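Local coordinates for protein putative oxidoreductase (Mycobacterium avium, PDB 3QHA) that probably catalyses NAD(P)-dependent oxidation or reduction of a small hydroxy acid, in the manner of 3-hydroxyisobutyrate dehydrogenases, at residues G40-D45 with G58-D63; L79-V84 with T106-T111; Y192-E197 with L273-L278. All coordinates share one frame; numbering follows the deposited sequence.

Contact 1 of 3, residues G40-D45 with G58-D63; sequences GVTVYD and GATLAD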
loop_
_atom_site.group_PDB
_atom_site.type_symbol
_atom_site.label_atom_id
_atom_site.label_comp_id
_atom_site.label_asym_id
_atom_site.label_seq_id
_atom_site.Cartn_x
_atom_site.Cartn_y
_atom_site.Cartn_z
ATOM N N GLY B 40 -24.302 -18.822 -17.498
ATOM C CA GLY B 40 -24.896 -19.241 -16.231
ATOM C C GLY B 40 -23.878 -19.989 -15.389
ATOM O O GLY B 40 -22.827 -20.400 -15.895
ATOM N N VAL B 41 -24.185 -20.171 -14.106
ATOM C CA VAL B 41 -23.301 -20.910 -13.208
ATOM C C VAL B 41 -24.070 -21.956 -12.402
ATOM O O VAL B 41 -25.207 -21.726 -11.988
ATOM C CB VAL B 41 -22.538 -19.962 -12.253
ATOM C CG1 VAL B 41 -23.504 -19.220 -11.334
ATOM C CG2 VAL B 41 -21.499 -20.735 -11.450
ATOM N N THR B 42 -23.436 -23.110 -12.208
ATOM C CA THR B 42 -23.962 -24.188 -11.378
ATOM C C THR B 42 -23.053 -24.313 -10.166
ATOM O O THR B 42 -21.838 -24.443 -10.308
ATOM C CB THR B 42 -23.985 -25.525 -12.140
ATOM O OG1 THR B 42 -24.856 -25.416 -13.272
ATOM C CG2 THR B 42 -24.465 -26.656 -11.244
ATOM N N VAL B 43 -23.638 -24.275 -8.974
ATOM C CA VAL B 43 -22.849 -24.186 -7.754
ATOM C C VAL B 43 -23.039 -25.391 -6.856
ATOM O O VAL B 43 -24.076 -26.058 -6.895
ATOM C CB VAL B 43 -23.191 -22.912 -6.947
ATOM C CG1 VAL B 43 -22.882 -21.668 -7.765
ATOM C CG2 VAL B 43 -24.647 -22.922 -6.505
ATOM N N TYR B 44 -22.021 -25.660 -6.048
ATOM C CA TYR B 44 -22.126 -26.656 -4.999
ATOM C C TYR B 44 -21.303 -26.281 -3.770
ATOM O O TYR B 44 -20.151 -25.860 -3.876
ATOM C CB TYR B 44 -21.699 -28.036 -5.488
ATOM C CG TYR B 44 -21.746 -29.050 -4.374
ATOM C CD1 TYR B 44 -22.939 -29.675 -4.027
ATOM C CD2 TYR B 44 -20.607 -29.349 -3.633
ATOM C CE1 TYR B 44 -22.991 -30.591 -2.987
ATOM C CE2 TYR B 44 -20.649 -30.259 -2.595
ATOM C CZ TYR B 44 -21.842 -30.877 -2.275
ATOM O OH TYR B 44 -21.882 -31.784 -1.243
ATOM N N ASP B 45 -21.925 -26.441 -2.609
ATOM C CA ASP B 45 -21.252 -26.359 -1.324
ATOM C C ASP B 45 -22.035 -27.264 -0.380
ATOM O O ASP B 45 -23.267 -27.309 -0.445
ATOM C CB ASP B 45 -21.230 -24.917 -0.815
ATOM C CG ASP B 45 -20.380 -24.743 0.435
ATOM O OD1 ASP B 45 -19.348 -24.043 0.363
ATOM O OD2 ASP B 45 -20.737 -25.306 1.490
ATOM N N GLY B 58 -29.915 -16.623 -8.802
ATOM C CA GLY B 58 -30.151 -17.205 -10.130
ATOM C C GLY B 58 -29.190 -18.310 -10.541
ATOM O O GLY B 58 -29.167 -18.709 -11.708
ATOM N N ALA B 59 -28.397 -18.809 -9.595
ATOM C CA ALA B 59 -27.472 -19.906 -9.875
ATOM C C ALA B 59 -28.229 -21.230 -9.861
ATOM O O ALA B 59 -29.230 -21.370 -9.158
ATOM C CB ALA B 59 -26.352 -19.928 -8.846
ATOM N N THR B 60 -27.761 -22.195 -10.648
ATOM C CA THR B 60 -28.285 -23.557 -10.572
ATOM C C THR B 60 -27.561 -24.276 -9.441
ATOM O O THR B 60 -26.359 -24.092 -9.253
ATOM C CB THR B 60 -28.086 -24.333 -11.890
ATOM O OG1 THR B 60 -28.641 -23.585 -12.978
ATOM C CG2 THR B 60 -28.761 -25.699 -11.818
ATOM N N LEU B 61 -28.297 -25.083 -8.685
ATOM C CA LEU B 61 -27.739 -25.768 -7.524
ATOM C C LEU B 61 -27.464 -27.227 -7.842
ATOM O O LEU B 61 -28.383 -27.990 -8.144
ATOM C CB LEU B 61 -28.692 -25.666 -6.331
ATOM C CG LEU B 61 -29.042 -24.254 -5.851
ATOM C CD1 LEU B 61 -29.791 -24.320 -4.531
ATOM C CD2 LEU B 61 -27.801 -23.385 -5.716
ATOM N N ALA B 62 -26.190 -27.608 -7.780
ATOM C CA ALA B 62 -25.791 -28.993 -8.000
ATOM C C ALA B 62 -26.120 -29.835 -6.774
ATOM O O ALA B 62 -26.213 -29.322 -5.658
ATOM C CB ALA B 62 -24.304 -29.078 -8.318
ATOM N N ASP B 63 -26.299 -31.131 -7.002
ATOM C CA ASP B 63 -26.587 -32.085 -5.936
ATOM C C ASP B 63 -25.295 -32.626 -5.328
ATOM O O ASP B 63 -25.299 -33.158 -4.216
ATOM C CB ASP B 63 -27.422 -33.248 -6.484
ATOM C CG ASP B 63 -28.821 -32.823 -6.906
ATOM O OD1 ASP B 63 -29.420 -31.960 -6.227
ATOM O OD2 ASP B 63 -29.331 -33.365 -7.912
#
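The ring of Tyr44 meets the backbone of the neighbouring strand at its edge: the carbonyl O of Ala62 lies in the ring plane, 3.7 Å from Tyr44 CD1. Further along the ring, the carbonyl O of Asp63 approaches Tyr44 CE1 obliquely. Tyr44 CG stands anti to the backbone N (chi1 177°), which carries the ring forward along the strand, beside the point where 58-63 runs out of the sheet. Earlier along the strands, the parallel pair is joined by the alternating bonds expected of such a pair. Thr60 N gives to Val41 O at 2.9 Å, Val43 N to Thr60 O at 2.7 Å and Ala62 N to Val43 O at 2.8 Å, so Thr60 is held through both its N-H and its carbonyl. A CA-H...O contact from Thr42 CA reaches the same Thr60 O.

The two faces of the pair differ in character. On one, the threonines Thr42 and Thr60 meet, Thr42 OG1 lying 3.7 Å from Thr60 CB, while Thr42 CG2 touches the methyl of Ala62. On the other, Val43 and Leu61 run alongside each other off the same face; Val43 CG2 to Leu61 CD2 is tight at 3.3 Å, and Val43 CG1 leans instead on Ala59 CB.

This is the edge of a Rossmann-type sheet, a beta-alpha-beta unit in which helix 48-55 connects the strands and covers Val43 and Leu61. Helix 65-68 packs against Tyr44 and Ala62, and strand 18-21 continues the sheet beyond 41-44.

Contact 2 of 3, residues L79-V84 with T106-T111; sequences LDDAQV and TISDTT
Asp81 OD1 draws the start of one helix to the start of another, accepting two well-formed bonds from 106-111. The shorter comes from the Thr111 hydroxyl, with OG1 2.6 Å from Asp81 OD1 and lying nearly on the line of its C-O bond. The other is from the backbone: Ser108 N reaches Asp81 OD1 at 3.0 Å through an almost straight N-H (176°), using the syn lone pair, on the side of the other carboxylate oxygen. Ser108 OG stands 3.3 Å from Asp81 OD1, a weak contact at most.

Asp81 reaches this position because its CG is anti to its own carbonyl carbon (chi1 -74°), which swings the carboxylate across to the opposite segment. Its second oxygen, OD2, settles over the backbone of Ile107, 3.4 Å from Ile107 CA. One turn along helix 81-92, Val84 CG2 packs against Ile107 CG2 at 3.8 Å, the side chains crossing at about a right angle, an apolar contact next to the polar one.

The preceding residue performs a different task. Asp80 is the N-cap of helix 81-92, and its OD1 takes the N-H of Gln83, so adjacent aspartates divide the work, one capping its own helix and one crossing to 106-111. Ile107 rests on Thr178 of helix 176-204, and Thr106 packs on Leu261 of the second subunit.

Arg85 makes a weak bond to Thr111 OG1. With that guanidinium nearby and two firm donors on OD1, the charged form of Asp81 is probably favoured, and its carboxylate ties together two successive connections of the Rossmann-type domain.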
loop_
_atom_site.group_PDB
_atom_site.type_symbol
_atom_site.label_atom_id
_atom_site.label_comp_id
_atom_site.label_asym_id
_atom_site.label_seq_id
_atom_site.Cartn_x
_atom_site.Cartn_y
_atom_site.Cartn_z
ATOM N N LEU B 79 -10.646 -24.834 1.276
ATOM C CA LEU B 79 -9.802 -24.460 2.414
ATOM C C LEU B 79 -8.295 -24.587 2.181
ATOM O O LEU B 79 -7.541 -23.672 2.515
ATOM C CB LEU B 79 -10.187 -25.284 3.648
ATOM N N ASP B 80 -7.864 -25.718 1.620
ATOM C CA ASP B 80 -6.438 -26.069 1.568
ATOM C C ASP B 80 -6.115 -27.064 0.442
ATOM O O ASP B 80 -7.021 -27.514 -0.261
ATOM C CB ASP B 80 -5.997 -26.628 2.932
ATOM C CG ASP B 80 -6.832 -27.832 3.389
ATOM O OD1 ASP B 80 -7.315 -28.608 2.538
ATOM O OD2 ASP B 80 -6.991 -28.007 4.616
ATOM N N ASP B 81 -4.831 -27.399 0.277
ATOM C CA ASP B 81 -4.390 -28.353 -0.761
ATOM C C ASP B 81 -5.165 -29.655 -0.713
ATOM O O ASP B 81 -5.712 -30.096 -1.723
ATOM C CB ASP B 81 -2.908 -28.717 -0.609
ATOM C CG ASP B 81 -1.986 -27.615 -1.048
ATOM O OD1 ASP B 81 -1.240 -27.816 -2.032
ATOM O OD2 ASP B 81 -2.008 -26.545 -0.405
ATOM N N ALA B 82 -5.180 -30.272 0.466
ATOM C CA ALA B 82 -5.796 -31.585 0.651
ATOM C C ALA B 82 -7.201 -31.620 0.065
ATOM O O ALA B 82 -7.560 -32.566 -0.634
ATOM C CB ALA B 82 -5.827 -31.955 2.129
ATOM N N GLN B 83 -7.982 -30.579 0.342
ATOM C CA GLN B 83 -9.352 -30.477 -0.165
ATOM C C GLN B 83 -9.404 -30.205 -1.671
ATOM O O GLN B 83 -10.294 -30.714 -2.356
ATOM C CB GLN B 83 -10.138 -29.406 0.602
ATOM C CG GLN B 83 -10.692 -29.897 1.935
ATOM C CD GLN B 83 -11.334 -28.791 2.761
ATOM O OE1 GLN B 83 -12.018 -27.915 2.228
ATOM N NE2 GLN B 83 -11.120 -28.833 4.074
ATOM N N VAL B 84 -8.464 -29.412 -2.186
ATOM C CA VAL B 84 -8.380 -29.178 -3.629
ATOM C C VAL B 84 -8.121 -30.496 -4.356
ATOM O O VAL B 84 -8.821 -30.830 -5.311
ATOM C CB VAL B 84 -7.280 -28.154 -4.001
ATOM C CG1 VAL B 84 -7.052 -28.135 -5.510
ATOM C CG2 VAL B 84 -7.655 -26.762 -3.501
ATOM N N THR B 106 -5.670 -21.284 -1.930
ATOM C CA THR B 106 -4.256 -21.507 -1.688
ATOM C C THR B 106 -3.840 -22.957 -1.932
ATOM O O THR B 106 -4.445 -23.893 -1.406
ATOM C CB THR B 106 -3.856 -21.090 -0.263
ATOM O OG1 THR B 106 -4.202 -19.711 -0.058
ATOM C CG2 THR B 106 -2.359 -21.269 -0.051
ATOM N N ILE B 107 -2.809 -23.112 -2.758
ATOM C CA ILE B 107 -2.152 -24.392 -2.988
ATOM C C ILE B 107 -0.639 -24.163 -3.057
ATOM O O ILE B 107 -0.183 -23.032 -3.246
ATOM C CB ILE B 107 -2.649 -25.074 -4.289
ATOM C CG1 ILE B 107 -2.428 -24.171 -5.514
ATOM C CG2 ILE B 107 -4.119 -25.451 -4.158
ATOM C CD1 ILE B 107 -3.049 -24.703 -6.794
ATOM N N SER B 108 0.132 -25.230 -2.874
ATOM C CA SER B 108 1.572 -25.192 -3.120
ATOM C C SER B 108 1.766 -25.121 -4.633
ATOM O O SER B 108 0.882 -25.547 -5.380
ATOM C CB SER B 108 2.246 -26.444 -2.554
ATOM O OG SER B 108 1.839 -27.605 -3.260
ATOM N N ASP B 109 2.895 -24.588 -5.098
ATOM C CA ASP B 109 3.088 -24.442 -6.551
ATOM C C ASP B 109 3.276 -25.788 -7.271
ATOM O O ASP B 109 2.935 -25.908 -8.448
ATOM C CB ASP B 109 4.205 -23.439 -6.904
ATOM C CG ASP B 109 5.598 -23.945 -6.569
ATOM O OD1 ASP B 109 6.513 -23.745 -7.397
ATOM O OD2 ASP B 109 5.785 -24.528 -5.480
ATOM N N THR B 110 3.782 -26.800 -6.566
ATOM C CA THR B 110 3.899 -28.143 -7.143
ATOM C C THR B 110 2.550 -28.867 -7.257
ATOM O O THR B 110 2.408 -29.775 -8.073
ATOM C CB THR B 110 4.902 -29.025 -6.366
ATOM O OG1 THR B 110 4.774 -28.783 -4.961
ATOM C CG2 THR B 110 6.332 -28.719 -6.800
ATOM N N THR B 111 1.563 -28.464 -6.456
ATOM C CA THR B 111 0.231 -29.077 -6.510
ATOM C C THR B 111 -0.425 -28.883 -7.875
ATOM O O THR B 111 -1.011 -29.817 -8.423
ATOM C CB THR B 111 -0.706 -28.514 -5.417
ATOM O OG1 THR B 111 -0.245 -28.939 -4.130
ATOM C CG2 THR B 111 -2.135 -28.998 -5.618
#

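Contact 3 of 3, residues Y192-E197 with L273-L278; sequences YAAACE and LPLARL
Leu273 and Glu197 open a helix-to-helix contact in the all-helical C-terminal part, which belongs to the 6-phosphogluconate dehydrogenase C-terminal clan. The axes of 192-197 and 274-278 pass 9.9 Å apart, steeply inclined, with 115° between their N-to-C directions. Leu273 is the N-cap residue of the second helix, and its CD2 rests 3.5 Å from Glu197 CG, giving the glutamate stem an apolar neighbour. Pro274 follows in the first turn. Having no N-H to offer, it presents ring carbon instead, with CD 3.3 Å from Glu197 OE1.

Leu275 takes part in two ways. Its backbone N gives a hydrogen bond to Glu197 OE1 at 3.1 Å, while its side chain turns to the opposite helix, where CD1 lies against Ala193 CB at 3.6 Å and over the peptide leading into Ala194. The small alanines let this methyl come close to the backbone of 192-197. Next, Ala276 supplies the second bond to the Glu197 carboxylate and sets its CB near Glu197 OE2.

Glu197 therefore spans the gap with its chain extended, CG anti to the backbone N (chi1 -180°), and delivers one oxygen to each of two consecutive N-H groups. Those groups lie at the start of helix 274-286, where the helix dipole would be expected to stabilise a negative charge. The second subunit covers the same region: its Ala279 packs on Ala193 and its Met186 on Ala276.

Each oxygen uses the syn lone pair, and the shorter bond is Ala276 N to Glu197 OE2, 2.9 Å at 146°.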
loop_
_atom_site.group_PDB
_atom_site.type_symbol
_atom_site.label_atom_id
_atom_site.label_comp_id
_atom_site.label_asym_id
_atom_site.label_seq_id
_atom_site.Cartn_x
_atom_site.Cartn_y
_atom_site.Cartn_z
ATOM N N TYR B 192 2.078 -5.571 6.159
ATOM C CA TYR B 192 1.277 -5.572 7.397
ATOM C C TYR B 192 2.181 -5.635 8.633
ATOM O O TYR B 192 1.966 -4.905 9.599
ATOM C CB TYR B 192 0.277 -6.741 7.440
ATOM C CG TYR B 192 -0.924 -6.651 6.502
ATOM C CD1 TYR B 192 -1.198 -5.500 5.752
ATOM C CD2 TYR B 192 -1.813 -7.720 6.398
ATOM C CE1 TYR B 192 -2.313 -5.438 4.905
ATOM C CE2 TYR B 192 -2.923 -7.665 5.560
ATOM C CZ TYR B 192 -3.168 -6.522 4.819
ATOM O OH TYR B 192 -4.270 -6.473 3.995
ATOM N N ALA B 193 3.186 -6.508 8.599
ATOM C CA ALA B 193 4.199 -6.561 9.658
ATOM C C ALA B 193 4.806 -5.180 9.905
ATOM O O ALA B 193 4.906 -4.732 11.047
ATOM C CB ALA B 193 5.288 -7.557 9.302
ATOM N N ALA B 194 5.200 -4.511 8.824
ATOM C CA ALA B 194 5.773 -3.164 8.902
ATOM C C ALA B 194 4.775 -2.143 9.444
ATOM O O ALA B 194 5.157 -1.232 10.181
ATOM C CB ALA B 194 6.284 -2.721 7.538
ATOM N N ALA B 195 3.502 -2.291 9.081
ATOM C CA ALA B 195 2.463 -1.391 9.577
ATOM C C ALA B 195 2.356 -1.487 11.100
ATOM O O ALA B 195 2.292 -0.468 11.790
ATOM C CB ALA B 195 1.128 -1.703 8.925
ATOM N N CYS B 196 2.358 -2.713 11.614
ATOM C CA CYS B 196 2.281 -2.948 13.054
ATOM C C CYS B 196 3.482 -2.366 13.797
ATOM O O CYS B 196 3.333 -1.810 14.886
ATOM C CB CYS B 196 2.163 -4.443 13.345
ATOM S SG CYS B 196 0.610 -5.171 12.782
ATOM N N GLU B 197 4.667 -2.498 13.208
ATOM C CA GLU B 197 5.871 -1.885 13.760
ATOM C C GLU B 197 5.736 -0.357 13.801
ATOM O O GLU B 197 6.124 0.280 14.786
ATOM C CB GLU B 197 7.101 -2.309 12.949
ATOM C CG GLU B 197 8.412 -1.730 13.444
ATOM C CD GLU B 197 9.624 -2.356 12.776
ATOM O OE1 GLU B 197 9.922 -3.540 13.050
ATOM O OE2 GLU B 197 10.287 -1.661 11.985
ATOM N N LEU B 273 12.892 -1.556 16.300
ATOM C CA LEU B 273 12.355 -1.413 14.942
ATOM C C LEU B 273 13.156 -2.257 13.943
ATOM O O LEU B 273 13.791 -1.715 13.033
ATOM C CB LEU B 273 12.384 0.061 14.525
ATOM C CG LEU B 273 11.602 1.040 15.401
ATOM C CD1 LEU B 273 11.891 2.477 14.976
ATOM C CD2 LEU B 273 10.110 0.742 15.343
ATOM N N PRO B 274 13.120 -3.594 14.102
ATOM C CA PRO B 274 13.981 -4.467 13.302
ATOM C C PRO B 274 13.672 -4.505 11.799
ATOM O O PRO B 274 14.605 -4.585 10.998
ATOM C CB PRO B 274 13.779 -5.846 13.945
ATOM C CG PRO B 274 12.447 -5.769 14.607
ATOM C CD PRO B 274 12.328 -4.357 15.083
ATOM N N LEU B 275 12.397 -4.456 11.412
ATOM C CA LEU B 275 12.049 -4.393 9.983
ATOM C C LEU B 275 12.598 -3.111 9.356
ATOM O O LEU B 275 13.141 -3.136 8.251
ATOM C CB LEU B 275 10.535 -4.477 9.757
ATOM C CG LEU B 275 9.881 -5.858 9.839
ATOM C CD1 LEU B 275 8.359 -5.722 9.898
ATOM C CD2 LEU B 275 10.293 -6.725 8.659
ATOM N N ALA B 276 12.465 -1.998 10.076
ATOM C CA ALA B 276 12.977 -0.705 9.620
ATOM C C ALA B 276 14.504 -0.685 9.494
ATOM O O ALA B 276 15.037 -0.098 8.550
ATOM C CB ALA B 276 12.509 0.408 10.550
ATOM N N ARG B 277 15.201 -1.319 10.435
ATOM C CA ARG B 277 16.663 -1.411 10.381
ATOM C C ARG B 277 17.103 -2.143 9.116
ATOM O O ARG B 277 17.984 -1.679 8.396
ATOM C CB ARG B 277 17.213 -2.133 11.615
ATOM N N LEU B 278 16.470 -3.280 8.853
ATOM C CA LEU B 278 16.759 -4.083 7.668
ATOM C C LEU B 278 16.415 -3.322 6.384
ATOM O O LEU B 278 17.161 -3.379 5.406
ATOM C CB LEU B 278 15.983 -5.403 7.736
ATOM C CG LEU B 278 16.475 -6.590 6.911
ATOM C CD1 LEU B 278 17.952 -6.882 7.169
ATOM C CD2 LEU B 278 15.619 -7.815 7.223
#

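The three contacts follow one another along the chain, each closing before the next opens. Contacts 1 and 2 both belong to the Rossmann-type N-terminal part, their centres 23 Å apart: the first lies at the edge of the sheet, on strands 41-44 and 60-61, the second at the starts of helices 81-92 and 109-119. Contact 3 lies in the helical C-terminal part, 45 Å from contact 1 and 30 Å from contact 2, measured between centres. Helix 176-204 links the two parts, touching contact 2 near its start and carrying segment 192-197 of contact 3. The second subunit reaches contacts 2 and 3, so the dimer involves both parts of the chain.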